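Local coordinates for protein alpha-L-arabinofuranosidase B (Aspergillus kawachii, PDB 6SXT) that hydrolyses terminal non-reducing alpha-L-arabinofuranosyl residues of arabinan, arabinogalactan and arabinoxylan, helping to degrade plant hemicellulose, at residues A[87-92]-A[169-174]; A[91-96]-A[279-284]; A[102-107]-A[128-133]; A[162-167]-A[272-277]; A[177-182]-A[201-206]. All blocks are in the same frame, centred on the assembly; numbering follows the deposited sequence.

Interaction 1. Residues A[87-92]-A[169-174]; sequences QAPPGG and TSSTDT. With EDO (1,2-ethanediol), chain N.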
# COMPACT_ATOMS: atom_id res chain seq x y z
N GLN A 87 -9.20 10.84 1.88
CA GLN A 87 -9.77 9.58 2.41
C GLN A 87 -11.03 9.22 1.63
O GLN A 87 -11.94 10.06 1.53
CB GLN A 87 -10.06 9.75 3.90
CG GLN A 87 -10.34 8.45 4.63
CD GLN A 87 -10.46 8.68 6.13
OE1 GLN A 87 -10.35 9.83 6.62
NE2 GLN A 87 -10.62 7.60 6.89
N ALA A 88 -11.11 8.03 1.06
CA ALA A 88 -12.20 7.68 0.16
C ALA A 88 -13.46 7.47 0.99
O ALA A 88 -13.49 6.82 2.04
CB ALA A 88 -11.90 6.49 -0.66
N PRO A 89 -14.59 7.97 0.44
CA PRO A 89 -15.88 7.83 1.12
C PRO A 89 -16.58 6.52 0.84
O PRO A 89 -16.35 5.84 -0.15
CB PRO A 89 -16.67 8.98 0.48
CG PRO A 89 -16.18 9.03 -0.95
CD PRO A 89 -14.68 8.75 -0.80
N PRO A 90 -17.61 6.20 1.66
CA PRO A 90 -18.44 5.05 1.34
C PRO A 90 -19.14 5.23 -0.00
O PRO A 90 -19.45 6.35 -0.43
CB PRO A 90 -19.45 5.08 2.53
CG PRO A 90 -19.53 6.49 2.91
CD PRO A 90 -18.09 7.00 2.79
N GLY A 91 -19.42 4.12 -0.66
CA GLY A 91 -20.14 4.12 -1.93
C GLY A 91 -21.07 2.92 -2.02
O GLY A 91 -21.74 2.59 -1.00
N GLY A 92 -21.03 2.20 -3.13
CA GLY A 92 -21.75 0.93 -3.27
C GLY A 92 -21.39 -0.02 -2.15
O GLY A 92 -22.27 -0.72 -1.62
N THR A 169 -18.36 9.62 -10.13
CA THR A 169 -18.41 10.69 -9.12
C THR A 169 -19.31 10.32 -7.95
O THR A 169 -19.17 10.97 -6.92
CB THR A 169 -18.85 12.02 -9.72
OG1 THR A 169 -20.11 11.81 -10.38
CG2 THR A 169 -17.86 12.55 -10.72
N SER A 170 -20.20 9.35 -8.09
CA SER A 170 -21.11 8.93 -7.01
C SER A 170 -20.51 7.89 -6.07
O SER A 170 -21.20 7.47 -5.12
CB SER A 170 -22.39 8.41 -7.62
OG SER A 170 -22.13 7.29 -8.43
N SER A 171 -19.34 7.29 -6.40
CA SER A 171 -18.78 6.16 -5.66
C SER A 171 -19.67 4.92 -5.81
O SER A 171 -19.59 4.02 -4.97
CB SER A 171 -18.50 6.47 -4.23
OG SER A 171 -17.81 7.72 -4.09
N THR A 172 -20.48 4.87 -6.87
CA THR A 172 -21.33 3.69 -7.13
C THR A 172 -21.16 3.20 -8.56
O THR A 172 -20.60 3.92 -9.41
CB THR A 172 -22.84 4.00 -6.88
OG1 THR A 172 -23.31 4.85 -7.93
CG2 THR A 172 -23.06 4.63 -5.53
N ASP A 173 -21.58 1.95 -8.79
CA ASP A 173 -21.53 1.32 -10.13
C ASP A 173 -22.64 1.90 -10.99
O ASP A 173 -23.80 1.50 -10.79
CB ASP A 173 -21.62 -0.19 -9.98
CG ASP A 173 -21.49 -0.96 -11.27
OD1 ASP A 173 -21.63 -0.35 -12.36
OD2 ASP A 173 -21.35 -2.21 -11.16
N THR A 174 -22.31 2.77 -11.91
CA THR A 174 -23.23 3.38 -12.89
C THR A 174 -23.14 2.71 -14.25
O THR A 174 -23.72 3.25 -15.20
CB THR A 174 -23.00 4.89 -12.92
OG1 THR A 174 -21.62 5.10 -13.27
CG2 THR A 174 -23.31 5.51 -11.58
C1 EDO N . -21.07 12.85 -14.76
O1 EDO N . -21.22 12.32 -13.48
C2 EDO N . -19.75 13.51 -14.97
O2 EDO N . -19.63 14.05 -16.29
O HOH W 1 -19.28 9.09 -2.42
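Gly92 N donates to Ser171 O across 3.0 Å, the one direct hydrogen bond between 87-92 and 169-174. Gly91 CA comes up beside it, 3.1 Å from the same Ser171 O, in a CH···O contact, so two successive residues hold a single carbonyl. Glycine suits position 91 because Ser171 O fills the side where a beta carbon would stand. Ser171 CB in turn rests 3.7 Å from Gly91 CA, while the methyl Thr172 CG2 lies 4.0 Å from Gly92 N. With OG set beside its own backbone N (chi1 -47°), Ser171 turns its hydroxyl to the ring of Pro89, whose CG is 3.8 Å from Ser171 OG. Both segments are irregular loops of the concanavalin-like catalytic domain, and they meet at its surface beside the active site: Gly92 lies close to the proton donor Asp281, and Asp173 lines the inhibitor pocket. One shell further out, a water 2.6 Å from Ser171 OG reaches Pro90 O by a weak bond, and Asn133 ND2 is also hydrogen-bonded to Ser171 OG. The hydroxyls Ser170 OG and Thr172 OG1 bond each other at 2.8 Å, linking the side chains that flank Ser171 in the sequence. Asp173 OD1 accepts from Gly175 N, and Asp173 OD2 pairs with Asn206 ND2.

Interaction 2. Residues A[91-96]-A[279-284]; sequences GGFDGP and GGDNSN. With LXE ([(1~{S},2~{S},3~{S},4~{S})-2-(hydroxymethyl)-3,4-bis(oxidanyl)cyclopentyl]azanium), chain G.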
# COMPACT_ATOMS: atom_id res chain seq x y z
N GLY A 91 -19.42 4.12 -0.66
CA GLY A 91 -20.14 4.12 -1.93
C GLY A 91 -21.07 2.92 -2.02
O GLY A 91 -21.74 2.59 -1.00
N GLY A 92 -21.03 2.20 -3.13
CA GLY A 92 -21.75 0.93 -3.27
C GLY A 92 -21.39 -0.02 -2.15
O GLY A 92 -22.27 -0.72 -1.62
N PHE A 93 -20.11 -0.03 -1.73
CA PHE A 93 -19.60 -0.75 -0.57
C PHE A 93 -19.15 0.25 0.47
O PHE A 93 -18.64 1.36 0.16
CB PHE A 93 -18.46 -1.68 -0.97
CG PHE A 93 -18.86 -2.78 -1.90
CD1 PHE A 93 -19.34 -3.98 -1.39
CD2 PHE A 93 -18.78 -2.61 -3.27
CE1 PHE A 93 -19.68 -5.01 -2.26
CE2 PHE A 93 -19.17 -3.62 -4.14
CZ PHE A 93 -19.63 -4.82 -3.62
N ASP A 94 -19.35 -0.14 1.72
CA ASP A 94 -18.78 0.61 2.85
C ASP A 94 -17.32 0.19 3.03
O ASP A 94 -16.96 -0.98 2.88
CB ASP A 94 -19.51 0.31 4.15
CG ASP A 94 -20.84 1.04 4.23
OD1 ASP A 94 -20.98 2.11 3.62
OD2 ASP A 94 -21.72 0.53 4.94
N GLY A 95 -16.52 1.16 3.41
CA GLY A 95 -15.19 0.89 3.95
C GLY A 95 -15.29 0.58 5.44
O GLY A 95 -16.36 0.68 6.07
N PRO A 96 -14.16 0.23 6.07
CA PRO A 96 -14.14 -0.20 7.46
C PRO A 96 -13.91 0.88 8.50
O PRO A 96 -13.83 0.58 9.69
CB PRO A 96 -12.94 -1.17 7.48
CG PRO A 96 -11.98 -0.55 6.49
CD PRO A 96 -12.87 -0.02 5.39
N GLY A 279 -12.08 0.04 -6.06
CA GLY A 279 -12.91 0.13 -7.26
C GLY A 279 -13.82 1.32 -7.27
O GLY A 279 -13.89 2.09 -6.24
N GLY A 280 -14.43 1.60 -8.41
CA GLY A 280 -15.24 2.81 -8.55
C GLY A 280 -16.48 2.78 -7.67
O GLY A 280 -16.92 3.87 -7.27
N ASP A 281 -16.95 1.60 -7.31
CA ASP A 281 -18.10 1.45 -6.37
C ASP A 281 -17.63 1.36 -4.92
O ASP A 281 -18.38 0.97 -3.99
CB ASP A 281 -18.93 0.22 -6.76
CG ASP A 281 -18.15 -1.06 -6.79
OD1 ASP A 281 -16.94 -1.06 -6.40
OD2 ASP A 281 -18.73 -2.07 -7.24
N ASN A 282 -16.37 1.72 -4.65
CA ASN A 282 -15.72 1.59 -3.33
C ASN A 282 -15.46 0.13 -2.96
O ASN A 282 -15.25 -0.12 -1.79
CB ASN A 282 -16.40 2.38 -2.20
CG ASN A 282 -15.48 2.53 -1.01
OD1 ASN A 282 -15.85 2.27 0.18
ND2 ASN A 282 -14.25 2.92 -1.34
N SER A 283 -15.41 -0.80 -3.90
CA SER A 283 -14.89 -2.14 -3.61
C SER A 283 -13.54 -1.95 -2.92
O SER A 283 -12.69 -1.29 -3.54
CB SER A 283 -14.75 -3.00 -4.83
OG SER A 283 -16.03 -3.33 -5.42
N ASN A 284 -13.35 -2.48 -1.74
CA ASN A 284 -12.16 -2.14 -0.90
C ASN A 284 -11.47 -3.38 -0.35
O ASN A 284 -11.00 -3.33 0.77
CB ASN A 284 -12.49 -1.07 0.12
CG ASN A 284 -13.54 -1.38 1.20
OD1 ASN A 284 -13.20 -1.75 2.35
ND2 ASN A 284 -14.79 -1.12 0.87
C1' LXE G . -17.60 -1.93 -10.59
C2' LXE G . -16.45 -1.33 -9.79
O2' LXE G . -16.49 0.05 -9.78
C3' LXE G . -15.30 -1.88 -10.52
O3' LXE G . -14.06 -1.59 -9.74
C4' LXE G . -15.61 -3.36 -10.49
C5' LXE G . -14.93 -4.14 -11.60
O5' LXE G . -15.14 -3.62 -12.89
C6' LXE G . -17.19 -3.39 -10.60
N1' LXE G . -17.67 -4.12 -9.40
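Phe93 runs alongside Asp281, held at its root by Phe93 N, which donates to Asp281 O at 3.0 Å, almost in line with the carbonyl bond. From there CB passes 3.7 Å from Asn282 O. The ring, with CG beside the backbone N (chi1 -64°), follows the same direction as the Asp281 side chain. CD2 skirts Ser283, and CE2 reaches it 3.4 Å from Ser283 OG on a slanting approach. CE2 also comes 3.5 Å from Asp281 OD2, which sits at the ring edge, with the carboxylate plane 78° from that of the ring. The flat ring probably screens one side of the proton donor Asp281. The 279-284 segment opens with a type I turn, Gly279 to Asn282, and continues as an Asx turn in which Asp281 OD1 accepts from Ser283 N and, at 2.6 Å, from Ser283 OG. Both donors come from one face of the carboxylate and fix its rotation, presenting Asp281 OD2 to the ammonium N1' of the inhibitor LXE at 3.2 Å. Farther along, Asn284 ND2 spends its two hydrogens on Asn282 O, 2.9 Å away, which holds the amide within its own segment, and on Asp94 O, 3.0 Å away and met from above the carbonyl plane, which bridges to 91-96.

Interaction 3. Residues A[102-107]-A[128-133]; sequences DNLASA and TGYRNN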
# COMPACT_ATOMS: atom_id res chain seq x y z
N ASP A 102 -13.05 4.73 3.88
CA ASP A 102 -11.93 3.78 3.81
C ASP A 102 -10.81 4.25 4.73
O ASP A 102 -10.80 5.39 5.19
CB ASP A 102 -11.46 3.69 2.38
CG ASP A 102 -12.45 3.10 1.40
OD1 ASP A 102 -13.41 2.43 1.85
OD2 ASP A 102 -12.31 3.37 0.19
N ASN A 103 -9.92 3.33 5.08
CA ASN A 103 -8.75 3.65 5.89
C ASN A 103 -7.78 4.55 5.08
O ASN A 103 -7.64 4.38 3.83
CB ASN A 103 -7.98 2.42 6.29
CG ASN A 103 -8.72 1.45 7.18
OD1 ASN A 103 -8.55 0.26 7.02
ND2 ASN A 103 -9.49 1.96 8.14
N LEU A 104 -7.10 5.41 5.82
CA LEU A 104 -5.86 6.05 5.33
C LEU A 104 -4.69 5.07 5.41
O LEU A 104 -4.61 4.20 6.29
CB LEU A 104 -5.57 7.29 6.15
CG LEU A 104 -6.61 8.41 6.01
CD1 LEU A 104 -6.31 9.47 7.03
CD2 LEU A 104 -6.63 8.97 4.64
N ALA A 105 -3.71 5.28 4.54
CA ALA A 105 -2.47 4.49 4.56
C ALA A 105 -1.53 4.97 5.65
O ALA A 105 -1.41 6.18 5.90
CB ALA A 105 -1.78 4.54 3.21
N SER A 106 -0.75 4.03 6.17
CA SER A 106 0.45 4.34 6.95
C SER A 106 1.37 5.21 6.10
O SER A 106 1.42 5.03 4.89
CB SER A 106 1.16 3.04 7.28
OG SER A 106 2.40 3.30 7.90
N ALA A 107 2.15 6.04 6.75
CA ALA A 107 3.21 6.77 6.04
C ALA A 107 4.48 5.96 5.87
O ALA A 107 5.34 6.37 5.09
CB ALA A 107 3.52 8.01 6.81
N THR A 128 -8.14 0.18 2.59
CA THR A 128 -7.51 1.50 2.39
C THR A 128 -7.93 2.07 1.04
O THR A 128 -7.99 1.33 0.05
CB THR A 128 -5.99 1.34 2.50
OG1 THR A 128 -5.68 0.72 3.75
CG2 THR A 128 -5.25 2.65 2.44
N GLY A 129 -8.15 3.38 0.97
CA GLY A 129 -8.57 4.01 -0.29
C GLY A 129 -8.51 5.50 -0.25
O GLY A 129 -8.80 6.10 0.78
N TYR A 130 -8.22 6.09 -1.41
CA TYR A 130 -8.25 7.53 -1.65
C TYR A 130 -9.11 7.85 -2.87
O TYR A 130 -9.28 7.02 -3.78
CB TYR A 130 -6.84 8.09 -1.87
CG TYR A 130 -5.91 7.95 -0.69
CD1 TYR A 130 -5.20 6.79 -0.47
CD2 TYR A 130 -5.75 8.97 0.23
CE1 TYR A 130 -4.39 6.63 0.63
CE2 TYR A 130 -4.91 8.85 1.34
CZ TYR A 130 -4.24 7.66 1.54
OH TYR A 130 -3.43 7.48 2.63
N ARG A 131 -9.61 9.08 -2.91
CA ARG A 131 -10.54 9.49 -3.99
C ARG A 131 -10.61 10.98 -4.12
O ARG A 131 -10.34 11.70 -3.13
CB ARG A 131 -11.93 8.91 -3.68
CG ARG A 131 -12.92 8.93 -4.81
CD ARG A 131 -14.11 7.98 -4.53
NE ARG A 131 -14.79 7.73 -5.76
CZ ARG A 131 -15.21 6.56 -6.17
NH1 ARG A 131 -15.13 5.50 -5.37
NH2 ARG A 131 -15.71 6.43 -7.37
N ASN A 132 -11.04 11.41 -5.30
CA ASN A 132 -11.46 12.82 -5.52
C ASN A 132 -12.65 12.74 -6.46
O ASN A 132 -12.46 12.39 -7.61
CB ASN A 132 -10.37 13.71 -6.06
CG ASN A 132 -10.80 15.18 -6.09
OD1 ASN A 132 -11.95 15.47 -6.41
ND2 ASN A 132 -9.92 16.08 -5.73
N ASN A 133 -13.86 12.99 -5.93
CA ASN A 133 -15.10 12.98 -6.74
C ASN A 133 -15.44 14.36 -7.30
O ASN A 133 -16.49 14.46 -7.97
CB ASN A 133 -16.24 12.40 -5.93
CG ASN A 133 -16.14 10.91 -5.77
OD1 ASN A 133 -15.60 10.22 -6.64
ND2 ASN A 133 -16.67 10.37 -4.68
O HOH W 2 -6.62 -1.30 5.62
O HOH W 3 -4.18 1.48 5.97
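Asn103 and Thr128 form a single backbone bridge, their CA atoms 4.3 Å apart, where the two segments cross with directions 95° from each other. Gly129 N donates to Asn103 O at 3.1 Å, and Thr128 CA makes a CH···O contact with that oxygen. The second tie comes from a side chain: Tyr130 swings its ring back so that Ala105 N donates to Tyr130 OH at 2.9 Å, in a nearly straight bond (161°). The hydroxyl is bonded to Ile72 O as well, so the phenol links two backbones. A tyrosine fits because its ring spans the distance while its oxygen can both accept and donate. Leu104 crosses it at about a right angle, its branch CD2 3.7 Å from Tyr130 CE2, and Ala105 is small enough to let its CB sit 3.4 Å from Tyr130 OH. Thr128 divides its two branches: CG2 packs towards Ala105 N at 3.7 Å, whereas OG1, beside its own backbone N (chi1 -55°), takes polar partners. One water joins Thr128 OG1 to Leu104 O, each 2.8 Å from it; another joins OG1 to Asn103 OD1, and OG1 is also bonded to Ser125 O. Asp102 CB lies against Gly129 N, and glycine suits position 129 because a beta carbon there would run into Asp102 OD2. The crossing connects two antiparallel sheets: 105-106 edges one, next to 70-75, and 130-132 lies inside another, between 86-87 and 273-276. Joining neighbouring sheets in this way is consistent with the concanavalin-like beta-sandwich fold of the catalytic domain.

Interaction 4. Residues A[162-167]-A[272-277]; sequences FDYGNA and GAIILG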
# COMPACT_ATOMS: atom_id res chain seq x y z
N PHE A 162 -7.54 -3.09 -6.90
CA PHE A 162 -6.44 -2.13 -6.66
C PHE A 162 -6.30 -1.29 -7.92
O PHE A 162 -5.59 -1.68 -8.87
CB PHE A 162 -5.13 -2.84 -6.30
CG PHE A 162 -4.07 -1.83 -5.95
CD1 PHE A 162 -4.17 -1.17 -4.75
CD2 PHE A 162 -3.08 -1.46 -6.85
CE1 PHE A 162 -3.27 -0.18 -4.39
CE2 PHE A 162 -2.18 -0.45 -6.50
CZ PHE A 162 -2.28 0.17 -5.28
N ASP A 163 -7.00 -0.17 -7.96
CA ASP A 163 -7.12 0.68 -9.15
C ASP A 163 -6.45 2.05 -8.95
O ASP A 163 -6.38 2.56 -7.84
CB ASP A 163 -8.54 0.95 -9.61
CG ASP A 163 -9.30 -0.23 -10.16
OD1 ASP A 163 -8.76 -1.34 -10.23
OD2 ASP A 163 -10.54 0.01 -10.47
N TYR A 164 -6.05 2.65 -10.06
CA TYR A 164 -5.69 4.07 -10.11
C TYR A 164 -6.22 4.61 -11.42
O TYR A 164 -5.86 4.11 -12.50
CB TYR A 164 -4.18 4.31 -10.04
CG TYR A 164 -3.78 5.75 -10.20
CD1 TYR A 164 -4.15 6.69 -9.25
CD2 TYR A 164 -3.09 6.22 -11.31
CE1 TYR A 164 -3.81 8.03 -9.37
CE2 TYR A 164 -2.71 7.54 -11.45
CZ TYR A 164 -3.07 8.47 -10.47
OH TYR A 164 -2.72 9.78 -10.65
N GLY A 165 -7.10 5.62 -11.34
CA GLY A 165 -7.56 6.31 -12.54
C GLY A 165 -9.00 6.79 -12.47
O GLY A 165 -9.47 7.19 -11.41
N ASN A 166 -9.67 6.79 -13.62
CA ASN A 166 -10.92 7.53 -13.86
C ASN A 166 -12.10 6.70 -13.37
O ASN A 166 -12.19 5.49 -13.72
CB ASN A 166 -11.04 7.82 -15.35
CG ASN A 166 -11.95 8.97 -15.72
OD1 ASN A 166 -13.09 9.02 -15.22
ND2 ASN A 166 -11.48 9.90 -16.53
N ALA A 167 -12.99 7.30 -12.58
CA ALA A 167 -14.11 6.57 -12.00
C ALA A 167 -15.36 7.43 -11.85
O ALA A 167 -15.38 8.55 -12.31
CB ALA A 167 -13.70 5.92 -10.73
N GLY A 272 -14.87 11.21 -14.72
CA GLY A 272 -13.82 12.16 -14.35
C GLY A 272 -13.40 12.13 -12.88
O GLY A 272 -12.48 12.86 -12.55
N ALA A 273 -13.95 11.29 -12.03
CA ALA A 273 -13.48 11.16 -10.64
C ALA A 273 -12.13 10.43 -10.68
O ALA A 273 -11.87 9.72 -11.67
CB ALA A 273 -14.47 10.40 -9.80
N ILE A 274 -11.38 10.52 -9.59
CA ILE A 274 -10.11 9.79 -9.48
C ILE A 274 -10.17 8.88 -8.27
O ILE A 274 -10.52 9.36 -7.17
CB ILE A 274 -8.94 10.77 -9.38
CG1 ILE A 274 -9.02 11.84 -10.45
CG2 ILE A 274 -7.62 10.01 -9.41
CD1 ILE A 274 -7.92 12.89 -10.34
N ILE A 275 -9.74 7.63 -8.46
CA ILE A 275 -9.67 6.65 -7.34
C ILE A 275 -8.24 6.14 -7.21
O ILE A 275 -7.51 6.12 -8.23
CB ILE A 275 -10.62 5.47 -7.52
CG1 ILE A 275 -10.43 4.80 -8.87
CG2 ILE A 275 -12.06 5.91 -7.25
CD1 ILE A 275 -11.30 3.58 -9.15
N LEU A 276 -7.87 5.74 -6.02
CA LEU A 276 -6.59 5.06 -5.78
C LEU A 276 -6.81 3.96 -4.74
O LEU A 276 -7.22 4.28 -3.60
CB LEU A 276 -5.54 6.05 -5.31
CG LEU A 276 -4.24 5.38 -4.87
CD1 LEU A 276 -3.59 4.59 -5.97
CD2 LEU A 276 -3.28 6.41 -4.32
N GLY A 277 -6.60 2.71 -5.14
CA GLY A 277 -6.54 1.58 -4.20
C GLY A 277 -7.84 0.79 -4.10
O GLY A 277 -7.85 -0.19 -3.39
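Phe162 and Tyr164 bring rings to 272-277 at a slant. Phe162, extended with CG anti to the backbone N (chi1 -175°), places CD1 3.7 Å from Gly277 CA. Glycine fits there because of its backbone angles (phi 98°), at which a beta carbon would jam against the preceding carbonyl oxygen. Tyr164 runs across Leu276, its CD1 3.9 Å from Leu276 CD1, and CE1 lies 4.3 Å from Ile274 CG2. The phenol end is bonded to His19 ND1. The flat amide of Asn166 accepts from Gly272 N through OD1 at 2.9 Å, while its ND2 serves Ala139 O and Glu145 OE1. The backbones that carry these groups pair antiparallel. Gly165 and Ile275 form a hydrogen-bonded pair, with Ile275 N to Gly165 O 3.0 Å, as do Ala167 and Ala273; Gly277 N closes the far end on Asp163 O at 2.7 Å. Gly165 allows the chain to turn a corner here. Opposite the tyrosine face, Ile275 CD1 fits between Ala167 CB at 3.7 Å and Asp163 CB at 3.8 Å, the small alanine making room beside the branched isoleucine; Asp163 also touches the inhibitor. Strand 273-276 lies between 166-167 and 130-132, whereas 163-164 joins 180-185 in another sheet. Strand 288-296 covers the Tyr164 side through Phe290 and Met295, and Arg131 of strand 130-132 packs on Ala167 and Ile275.

Interaction 5. Residues A[177-182]-A[201-206]; sequences GHMEAI and MVDMEN. With LXE ([(1~{S},2~{S},3~{S},4~{S})-2-(hydroxymethyl)-3,4-bis(oxidanyl)cyclopentyl]azanium), chain G.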
# COMPACT_ATOMS: atom_id res chain seq x y z
N GLY A 177 -18.38 1.06 -18.90
CA GLY A 177 -17.86 2.26 -19.54
C GLY A 177 -17.76 3.49 -18.65
O GLY A 177 -17.32 4.52 -19.17
N HIS A 178 -18.17 3.38 -17.40
CA HIS A 178 -18.16 4.51 -16.44
C HIS A 178 -16.88 4.49 -15.59
O HIS A 178 -16.82 5.16 -14.56
CB HIS A 178 -19.42 4.50 -15.56
CG HIS A 178 -20.64 4.87 -16.37
ND1 HIS A 178 -21.26 6.10 -16.23
CD2 HIS A 178 -21.33 4.20 -17.34
CE1 HIS A 178 -22.29 6.18 -17.08
NE2 HIS A 178 -22.39 5.02 -17.73
N MET A 179 -15.88 3.78 -16.07
CA MET A 179 -14.54 3.76 -15.43
C MET A 179 -13.50 3.56 -16.52
O MET A 179 -13.76 2.93 -17.56
CB MET A 179 -14.41 2.59 -14.45
CG MET A 179 -14.98 2.90 -13.10
SD MET A 179 -14.90 1.51 -11.99
CE MET A 179 -13.13 1.55 -11.71
N GLU A 180 -12.31 4.07 -16.26
CA GLU A 180 -11.11 3.66 -17.02
C GLU A 180 -9.91 3.86 -16.10
O GLU A 180 -9.46 5.04 -15.91
CB GLU A 180 -10.98 4.52 -18.25
CG GLU A 180 -9.84 4.09 -19.17
CD GLU A 180 -9.85 4.85 -20.47
OE1 GLU A 180 -9.59 6.06 -20.49
OE2 GLU A 180 -10.17 4.18 -21.51
N ALA A 181 -9.47 2.77 -15.51
CA ALA A 181 -8.41 2.83 -14.48
C ALA A 181 -7.48 1.63 -14.62
O ALA A 181 -7.85 0.54 -15.04
CB ALA A 181 -9.06 2.88 -13.13
N ILE A 182 -6.22 1.89 -14.30
CA ILE A 182 -5.21 0.84 -14.06
C ILE A 182 -5.68 -0.08 -12.95
O ILE A 182 -6.04 0.41 -11.89
CB ILE A 182 -3.85 1.46 -13.73
CG1 ILE A 182 -3.33 2.31 -14.87
CG2 ILE A 182 -2.87 0.36 -13.33
CD1 ILE A 182 -2.20 3.25 -14.43
N MET A 201 -4.29 -4.73 -15.72
CA MET A 201 -5.50 -4.76 -16.56
C MET A 201 -6.13 -3.38 -16.52
O MET A 201 -5.64 -2.49 -15.80
CB MET A 201 -6.47 -5.82 -16.05
CG MET A 201 -5.84 -7.19 -16.12
SD MET A 201 -7.02 -8.58 -15.85
CE MET A 201 -6.92 -8.69 -14.09
N VAL A 202 -7.21 -3.21 -17.25
CA VAL A 202 -7.93 -1.92 -17.26
C VAL A 202 -9.33 -2.18 -16.73
O VAL A 202 -10.06 -3.00 -17.31
CB VAL A 202 -7.95 -1.23 -18.61
CG1 VAL A 202 -8.77 0.04 -18.60
CG2 VAL A 202 -6.52 -0.95 -19.06
N ASP A 203 -9.68 -1.46 -15.69
CA ASP A 203 -11.03 -1.52 -15.08
C ASP A 203 -11.87 -0.55 -15.88
O ASP A 203 -11.67 0.67 -15.82
CB ASP A 203 -10.97 -1.21 -13.60
CG ASP A 203 -12.24 -1.51 -12.84
OD1 ASP A 203 -13.26 -1.79 -13.56
OD2 ASP A 203 -12.14 -1.56 -11.56
N MET A 204 -12.88 -1.11 -16.59
CA MET A 204 -13.83 -0.29 -17.37
C MET A 204 -15.24 -0.40 -16.76
O MET A 204 -16.16 0.10 -17.41
CB MET A 204 -13.84 -0.73 -18.83
CG MET A 204 -12.52 -0.50 -19.52
SD MET A 204 -12.65 -0.68 -21.33
CE MET A 204 -10.91 -0.91 -21.75
N GLU A 205 -15.32 -0.94 -15.56
CA GLU A 205 -16.55 -1.21 -14.77
C GLU A 205 -17.26 -2.47 -15.32
O GLU A 205 -17.48 -2.57 -16.54
CB GLU A 205 -17.47 0.01 -14.72
CG GLU A 205 -18.66 -0.15 -13.78
CD GLU A 205 -18.34 -0.40 -12.32
OE1 GLU A 205 -18.57 0.44 -11.45
OE2 GLU A 205 -17.73 -1.60 -11.94
N ASN A 206 -17.57 -3.34 -14.38
CA ASN A 206 -18.15 -4.69 -14.60
C ASN A 206 -17.22 -5.48 -15.50
O ASN A 206 -17.65 -6.43 -16.18
CB ASN A 206 -19.56 -4.60 -15.17
CG ASN A 206 -20.47 -3.71 -14.33
OD1 ASN A 206 -21.28 -2.99 -14.90
ND2 ASN A 206 -20.36 -3.76 -13.02
C1' LXE G . -17.60 -1.93 -10.59
C2' LXE G . -16.45 -1.33 -9.79
O2' LXE G . -16.49 0.05 -9.78
C3' LXE G . -15.30 -1.88 -10.52
O3' LXE G . -14.06 -1.59 -9.74
C4' LXE G . -15.61 -3.36 -10.49
C5' LXE G . -14.93 -4.14 -11.60
O5' LXE G . -15.14 -3.62 -12.89
C6' LXE G . -17.19 -3.39 -10.60
N1' LXE G . -17.67 -4.12 -9.40
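Ala181 and Asp203 exchange two backbone hydrogen bonds as an antiparallel pair: Asp203 N to Ala181 O is 2.8 Å and Ala181 N to Asp203 O is 3.1 Å. Gly177 N closes the other end on Met204 O at 2.8 Å; its backbone angles suit glycine. Van der Waals contact comes mainly from Met179, whose flexible chain bends at its last torsion (chi3 72°) and lays CE 3.3 Å from Asp203 OD2, with the sulfur facing the ligand. One bond is covalent: Glu205 OE2 is joined to C1' of LXE at 1.4 Å, so the inhibitor has captured the nucleophile of this retaining enzyme. Polar bonds then grip the sugar-like ring. Asp203 OD1 accepts from LXE O5' at 2.7 Å, Asp203 OD2 from LXE O3' at 2.6 Å, and Glu205 OE1 from LXE O2' at 2.7 Å. An Asx turn, Glu205 N to Asp203 OD1, sets the nucleophile beside the substrate-binding Asp203, and Asn206 N meets the anti lone pair of Glu205 OE2. Strand 180-185 lies between 163-164 and 199-203, with 208-209 beyond; Ile182 and Val202 pack on strand 227-235, and Val202 also touches 238-245.

Interactions 2 and 5 close on the same inhibitor from two sides, their centres about 15 Å apart: 279-284 supplies the proton donor and 201-206 the nucleophile. Along the chain interaction 5 is nested within the loop closed by interaction 4, itself inside that of interaction 2; Asp163 OD2 and Asp203 OD2, 2.5 Å apart, are a close pair of like-charged groups. Interaction 1 shares Gly91 and Gly92 with interaction 2, their centres about 6 Å apart, and reaches interaction 5 where Asp173 OD2 is 2.6 Å from Asn206 ND2. Interaction 3 stands further back, about 19 Å from interaction 5 between centres, yet Arg131 NH2 is hydrogen-bonded to Gly280 O at 2.8 Å, and strand 130-132 neighbours 273-276.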